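Local coordinates for protein caprin-2 (PDB 4OUS) that probably takes part in canonical Wnt signaling through its C1q domain, which assembles as a trimer, and may be linked to RNA granules, at residues A10-T13 with A14-P18; L100-F103 with Q104-V108. The protein carries 1 engineered substitution. One frame throughout, in Å; residues are numbered along the deposited sequence.

Interaction 1 (A10-T13 with A14-P18); sequences AART and ANFAP
Arg12 reaches forward along its own chain to hold the backbone of Ala14 and Asn15 and to lie under Phe16, a local surface contact where strand 7-12 of the C1q domain's jelly-roll fold runs out into the loop leading to strand 23-24. The guanidinium does most of the work. Its NE donates to Ala14 O at 2.8 Å, with the oxygen close to the guanidinium plane, at its edge. NH2 donates to the next carbonyl, Asn15 O, at 3.0 Å. The two N-H bonds are about equally straight, but NH2 stands above the Asn15 carbonyl plane, and that oxygen is tilted from the guanidinium plane. Two bonds to successive carbonyls fix the rotation of the group and probably help to hold the loop's bend. A bend at chi3 (141°) brings the guanidinium beside both carbonyls. The third nitrogen, NH1, bonds to Ala26 O in the loop before strand 29-34.

Phe16 covers one guanidinium face, chiefly with its methylene group. Its CB sits over the centre of that face, 3.4 Å from Arg12 CZ. The ring leads away, since CG is anti to the backbone N (chi1 -172°), and continues toward Leu112 of strand 107-114 and Gln23. The two flat groups are 32° apart, so this is not a parallel stack. Thr13 faces the other way, and its OG1 bonds to Asp28 OD2. Farther along, Pro18 CD lies over the centre of one face of the Phe16 ring, 3.7 Å above its plane.

Interaction 2 (L100-F103 with Q104-V108); sequences LQLF and QGDQV
Phe103 and Asp106 close a type II beta turn between strands 93-102 and 107-114, a link at the edge of the C1q jelly roll that crosses from one sheet to the other. The turn is closed by Asp106 N, which donates to Phe103 O at 2.9 Å. Gly105 occupies its third position with a positive phi of 98°, where a side chain would run into the preceding carbonyl oxygen.

The Asp106 side chain folds back across the turn. Its CB lies 3.2 Å from Phe103 O. CG, 3.3 Å from Phe103 O, is anti to the carbonyl carbon (chi1 -77°), which directs the carboxylate back to the start of the turn. Of its two oxygens, OD1 bonds to Asn75 ND2. OD2 accepts from Phe103 N at 2.9 Å in a nearly straight bond of 173°, although the N-H comes from above the carboxylate plane. Water 1 donates both to OD2, at 2.6 Å, and to Gln101 O, tying the carboxylate to the preceding strand. OD2 also lies at the edge of the Phe103 ring. An alanine here would remove the carboxylate and is likely to leave Phe103 N, Asn75 ND2 and the bridging water without this acceptor.

Beyond the turn the two strands meet through apolar groups, with Val108 CG2 3.8 Å from Leu102 CD2.

In the fold
From the N terminus, strand 7-12 comes first, and interaction 1 spans the bend that follows it. Phe16 and Pro18 then carry the chain across to strand 107-114 and Gln23 of the second sheet. Interaction 2 comes much later and closes the short turn from strand 93-102 into strand 107-114. The two contacts are in series and neither nest nor cross. The centres of interactions 1 and 2 are about 24 Å apart, on opposite sides of the chain's centre. Both bridge the two sheets and share strand 107-114: interaction 2 begins it, while the loop of interaction 1 packs farther along it. Near interaction 2, Leu100 and Gln101 also pack on His31 and Thr32 of a second subunit.

Interaction 1 (A10-T13 with A14-P18)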
ATOM      1  N   ALA A  10      -7.840  -9.198   6.433  1.00  5.74           N
ATOM      2  CA  ALA A  10      -7.373 -10.453   6.991  1.00  5.93           C
ATOM      3  C   ALA A  10      -5.897 -10.386   7.341  1.00  6.18           C
ATOM      4  O   ALA A  10      -5.149  -9.565   6.791  1.00  6.63           O
ATOM      5  CB  ALA A  10      -7.628 -11.586   6.016  1.00  7.87           C
ATOM      6  N   ALA A  11      -5.478 -11.268   8.241  1.00  6.05           N
ATOM      7  CA  ALA A  11      -4.080 -11.359   8.618  1.00  5.91           C
ATOM      8  C   ALA A  11      -3.721 -12.804   8.901  1.00  6.06           C
ATOM      9  O   ALA A  11      -4.580 -13.617   9.270  1.00  7.35           O
ATOM     10  CB  ALA A  11      -3.780 -10.496   9.825  1.00  7.51           C
ATOM     11  N   ARG A  12      -2.444 -13.120   8.742  1.00  6.41           N
ATOM     12  CA  ARG A  12      -1.973 -14.449   9.061  1.00  7.90           C
ATOM     13  C   ARG A  12      -1.129 -14.410  10.321  1.00  8.14           C
ATOM     14  O   ARG A  12      -0.162 -13.643  10.413  1.00 10.78           O
ATOM     15  CB  ARG A  12      -1.190 -15.038   7.899  1.00 16.44           C
ATOM     16  CG  ARG A  12      -1.472 -16.510   7.744  1.00 23.96           C
ATOM     17  CD  ARG A  12      -0.468 -17.164   6.859  1.00 19.32           C
ATOM     18  NE  ARG A  12      -0.128 -18.484   7.361  1.00 12.89           N
ATOM     19  CZ  ARG A  12      -0.689 -19.613   6.949  1.00 11.69           C
ATOM     20  NH1 ARG A  12      -1.637 -19.587   6.018  1.00 13.80           N
ATOM     21  NH2 ARG A  12      -0.292 -20.772   7.463  1.00 14.76           N
ATOM     22  N   THR A  13      -1.500 -15.235  11.298  1.00  8.52           N
ATOM     23  CA  THR A  13      -0.851 -15.162  12.603  1.00  9.24           C
ATOM     24  C   THR A  13       0.051 -16.353  12.894  1.00  8.44           C
ATOM     25  O   THR A  13       0.607 -16.456  13.985  1.00 10.58           O
ATOM     26  CB  THR A  13      -1.880 -15.026  13.749  1.00 11.31           C
ATOM     27  OG1 THR A  13      -2.668 -16.218  13.840  1.00 11.30           O
ATOM     28  CG2 THR A  13      -2.783 -13.825  13.530  1.00 14.64           C
ATOM     29  N   ALA A  14       0.212 -17.226  11.909  1.00  8.65           N
ATOM     30  CA  ALA A  14       1.183 -18.313  11.977  1.00  9.12           C
ATOM     31  C   ALA A  14       1.937 -18.360  10.655  1.00  7.85           C
ATOM     32  O   ALA A  14       1.416 -17.930   9.627  1.00  8.74           O
ATOM     33  CB  ALA A  14       0.501 -19.639  12.256  1.00 12.61           C
ATOM     34  N   ASN A  15       3.157 -18.882  10.672  1.00  8.32           N
ATOM     35  CA  ASN A  15       3.947 -18.957   9.454  1.00  7.44           C
ATOM     36  C   ASN A  15       3.273 -19.818   8.389  1.00  7.81           C
ATOM     37  O   ASN A  15       2.458 -20.701   8.696  1.00  9.22           O
ATOM     38  CB  ASN A  15       5.338 -19.533   9.736  1.00  8.15           C
ATOM     39  CG  ASN A  15       6.204 -18.634  10.613  1.00  8.48           C
ATOM     40  OD1 ASN A  15       5.890 -17.472  10.871  1.00  8.87           O
ATOM     41  ND2 ASN A  15       7.324 -19.186  11.069  1.00 10.76           N
ATOM     42  N   PHE A  16       3.622 -19.562   7.133  1.00  7.84           N
ATOM     43  CA  PHE A  16       3.239 -20.448   6.032  1.00  8.19           C
ATOM     44  C   PHE A  16       4.485 -20.824   5.253  1.00  7.12           C
ATOM     45  O   PHE A  16       5.092 -19.976   4.592  1.00  8.40           O
ATOM     46  CB  PHE A  16       2.200 -19.789   5.115  1.00  8.30           C
ATOM     47  CG  PHE A  16       1.607 -20.715   4.070  1.00  8.14           C
ATOM     48  CD1 PHE A  16       1.232 -22.016   4.385  1.00  9.13           C
ATOM     49  CD2 PHE A  16       1.392 -20.265   2.776  1.00  8.59           C
ATOM     50  CE1 PHE A  16       0.674 -22.845   3.420  1.00  9.22           C
ATOM     51  CE2 PHE A  16       0.836 -21.090   1.815  1.00  8.82           C
ATOM     52  CZ  PHE A  16       0.475 -22.380   2.137  1.00  9.88           C
ATOM     53  N   ALA A  17       4.863 -22.095   5.344  1.00  8.51           N
ATOM     54  CA  ALA A  17       6.042 -22.616   4.664  1.00  9.06           C
ATOM     55  C   ALA A  17       5.709 -24.009   4.165  1.00  9.23           C
ATOM     56  O   ALA A  17       6.149 -25.002   4.744  1.00 10.32           O
ATOM     57  CB  ALA A  17       7.239 -22.640   5.596  1.00 11.55           C
ATOM     58  N   PRO A  18       4.906 -24.091   3.096  1.00  8.90           N
ATOM     59  CA  PRO A  18       4.285 -25.368   2.726  1.00  9.34           C
ATOM     60  C   PRO A  18       5.215 -26.460   2.198  1.00 11.38           C
ATOM     61  O   PRO A  18       4.907 -27.634   2.387  1.00 12.66           O
ATOM     62  CB  PRO A  18       3.294 -24.957   1.631  1.00 11.87           C
ATOM     63  CG  PRO A  18       3.829 -23.673   1.082  1.00 10.71           C
ATOM     64  CD  PRO A  18       4.414 -22.975   2.268  1.00  9.73           C
TER

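Interaction 2 (L100-F103 with Q104-V108)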
ATOM      1  N   LEU A 100      -9.774  -3.933  -9.583  1.00  7.32           N
ATOM      2  CA  LEU A 100     -10.200  -4.932 -10.551  1.00  8.07           C
ATOM      3  C   LEU A 100     -11.689  -4.884 -10.808  1.00  8.01           C
ATOM      4  O   LEU A 100     -12.485  -4.707  -9.886  1.00  9.09           O
ATOM      5  CB  LEU A 100      -9.848  -6.336 -10.069  1.00  8.60           C
ATOM      6  CG  LEU A 100      -8.386  -6.631  -9.745  1.00  8.72           C
ATOM      7  CD1 LEU A 100      -8.259  -8.060  -9.248  1.00 11.17           C
ATOM      8  CD2 LEU A 100      -7.491  -6.393 -10.952  1.00 10.57           C
ATOM      9  N   GLN A 101     -12.054  -5.080 -12.071  1.00  9.08           N
ATOM     10  CA  GLN A 101     -13.432  -5.308 -12.464  1.00  8.98           C
ATOM     11  C   GLN A 101     -13.745  -6.781 -12.265  1.00  9.00           C
ATOM     12  O   GLN A 101     -13.169  -7.631 -12.943  1.00 12.08           O
ATOM     13  CB  GLN A 101     -13.648  -4.909 -13.924  1.00 12.03           C
ATOM     14  CG  GLN A 101     -15.048  -5.173 -14.441  1.00 18.77           C
ATOM     15  CD  GLN A 101     -16.075  -4.268 -13.801  1.00 20.97           C
ATOM     16  OE1 GLN A 101     -15.891  -3.053 -13.730  1.00 28.09           O
ATOM     17  NE2 GLN A 101     -17.164  -4.857 -13.320  1.00 20.84           N
ATOM     18  N   LEU A 102     -14.651  -7.086 -11.342  1.00  8.02           N
ATOM     19  CA  LEU A 102     -15.016  -8.467 -11.058  1.00  8.20           C
ATOM     20  C   LEU A 102     -16.442  -8.748 -11.493  1.00  8.72           C
ATOM     21  O   LEU A 102     -17.282  -7.850 -11.531  1.00 10.19           O
ATOM     22  CB  LEU A 102     -14.877  -8.780  -9.571  1.00  7.68           C
ATOM     23  CG  LEU A 102     -13.501  -8.585  -8.939  1.00  7.93           C
ATOM     24  CD1 LEU A 102     -13.569  -8.957  -7.470  1.00  8.87           C
ATOM     25  CD2 LEU A 102     -12.440  -9.399  -9.655  1.00  9.06           C
ATOM     26  N   PHE A 103     -16.698 -10.012 -11.806  1.00  9.02           N
ATOM     27  CA  PHE A 103     -18.045 -10.499 -12.053  1.00  9.24           C
ATOM     28  C   PHE A 103     -18.464 -11.374 -10.899  1.00 10.02           C
ATOM     29  O   PHE A 103     -17.621 -12.021 -10.277  1.00 10.52           O
ATOM     30  CB  PHE A 103     -18.109 -11.276 -13.359  1.00 10.71           C
ATOM     31  CG  PHE A 103     -17.856 -10.432 -14.557  1.00 11.38           C
ATOM     32  CD1 PHE A 103     -18.914  -9.877 -15.256  1.00 14.93           C
ATOM     33  CD2 PHE A 103     -16.562 -10.172 -14.980  1.00 12.50           C
ATOM     34  CE1 PHE A 103     -18.689  -9.085 -16.365  1.00 17.48           C
ATOM     35  CE2 PHE A 103     -16.330  -9.382 -16.088  1.00 16.89           C
ATOM     36  CZ  PHE A 103     -17.396  -8.837 -16.781  1.00 19.00           C
ATOM     37  N   GLN A 104     -19.760 -11.394 -10.608  1.00 10.57           N
ATOM     38  CA  GLN A 104     -20.267 -12.224  -9.529  1.00 11.12           C
ATOM     39  C   GLN A 104     -19.743 -13.649  -9.675  1.00 10.11           C
ATOM     40  O   GLN A 104     -19.807 -14.243 -10.754  1.00 12.33           O
ATOM     41  CB  GLN A 104     -21.794 -12.212  -9.504  1.00 13.17           C
ATOM     42  CG  GLN A 104     -22.370 -12.987  -8.330  1.00 16.40           C
ATOM     43  CD  GLN A 104     -23.877 -12.889  -8.239  1.00 25.21           C
ATOM     44  OE1 GLN A 104     -24.498 -12.068  -8.913  1.00 31.45           O
ATOM     45  NE2 GLN A 104     -24.474 -13.727  -7.398  1.00 28.85           N
ATOM     46  N   GLY A 105     -19.193 -14.177  -8.591  1.00 10.27           N
ATOM     47  CA  GLY A 105     -18.654 -15.524  -8.594  1.00 10.56           C
ATOM     48  C   GLY A 105     -17.150 -15.596  -8.790  1.00 10.21           C
ATOM     49  O   GLY A 105     -16.536 -16.609  -8.456  1.00 11.84           O
ATOM     50  N   ASP A 106     -16.547 -14.542  -9.343  1.00  9.50           N
ATOM     51  CA  ASP A 106     -15.091 -14.482  -9.449  1.00  8.65           C
ATOM     52  C   ASP A 106     -14.450 -14.627  -8.076  1.00  8.88           C
ATOM     53  O   ASP A 106     -15.004 -14.177  -7.066  1.00 10.72           O
ATOM     54  CB  ASP A 106     -14.623 -13.163 -10.065  1.00  9.87           C
ATOM     55  CG  ASP A 106     -14.805 -13.105 -11.565  1.00 10.15           C
ATOM     56  OD1 ASP A 106     -15.098 -14.148 -12.187  1.00 12.30           O
ATOM     57  OD2 ASP A 106     -14.631 -11.998 -12.119  1.00 11.55           O
ATOM     58  N   GLN A 107     -13.273 -15.234  -8.041  1.00  8.24           N
ATOM     59  CA  GLN A 107     -12.546 -15.366  -6.789  1.00  9.26           C
ATOM     60  C   GLN A 107     -11.187 -14.691  -6.857  1.00  7.94           C
ATOM     61  O   GLN A 107     -10.475 -14.798  -7.858  1.00  9.73           O
ATOM     62  CB  GLN A 107     -12.411 -16.837  -6.421  1.00 12.06           C
ATOM     63  CG  GLN A 107     -13.758 -17.449  -6.054  1.00 14.76           C
ATOM     64  CD  GLN A 107     -13.650 -18.875  -5.577  1.00 19.97           C
ATOM     65  OE1 GLN A 107     -12.899 -19.669  -6.138  1.00 20.30           O
ATOM     66  NE2 GLN A 107     -14.402 -19.210  -4.536  1.00 25.98           N
ATOM     67  N   VAL A 108     -10.845 -13.972  -5.796  1.00  7.28           N
ATOM     68  CA  VAL A 108      -9.583 -13.261  -5.726  1.00  6.54           C
ATOM     69  C   VAL A 108      -8.835 -13.785  -4.503  1.00  6.34           C
ATOM     70  O   VAL A 108      -9.428 -13.957  -3.431  1.00  6.94           O
ATOM     71  CB  VAL A 108      -9.800 -11.735  -5.654  1.00  7.19           C
ATOM     72  CG1 VAL A 108      -8.480 -11.006  -5.485  1.00  7.03           C
ATOM     73  CG2 VAL A 108     -10.526 -11.246  -6.906  1.00  8.64           C
TER
HETATM   74  O   HOH W   1     -13.015 -10.430 -13.460  1.00 31.47           O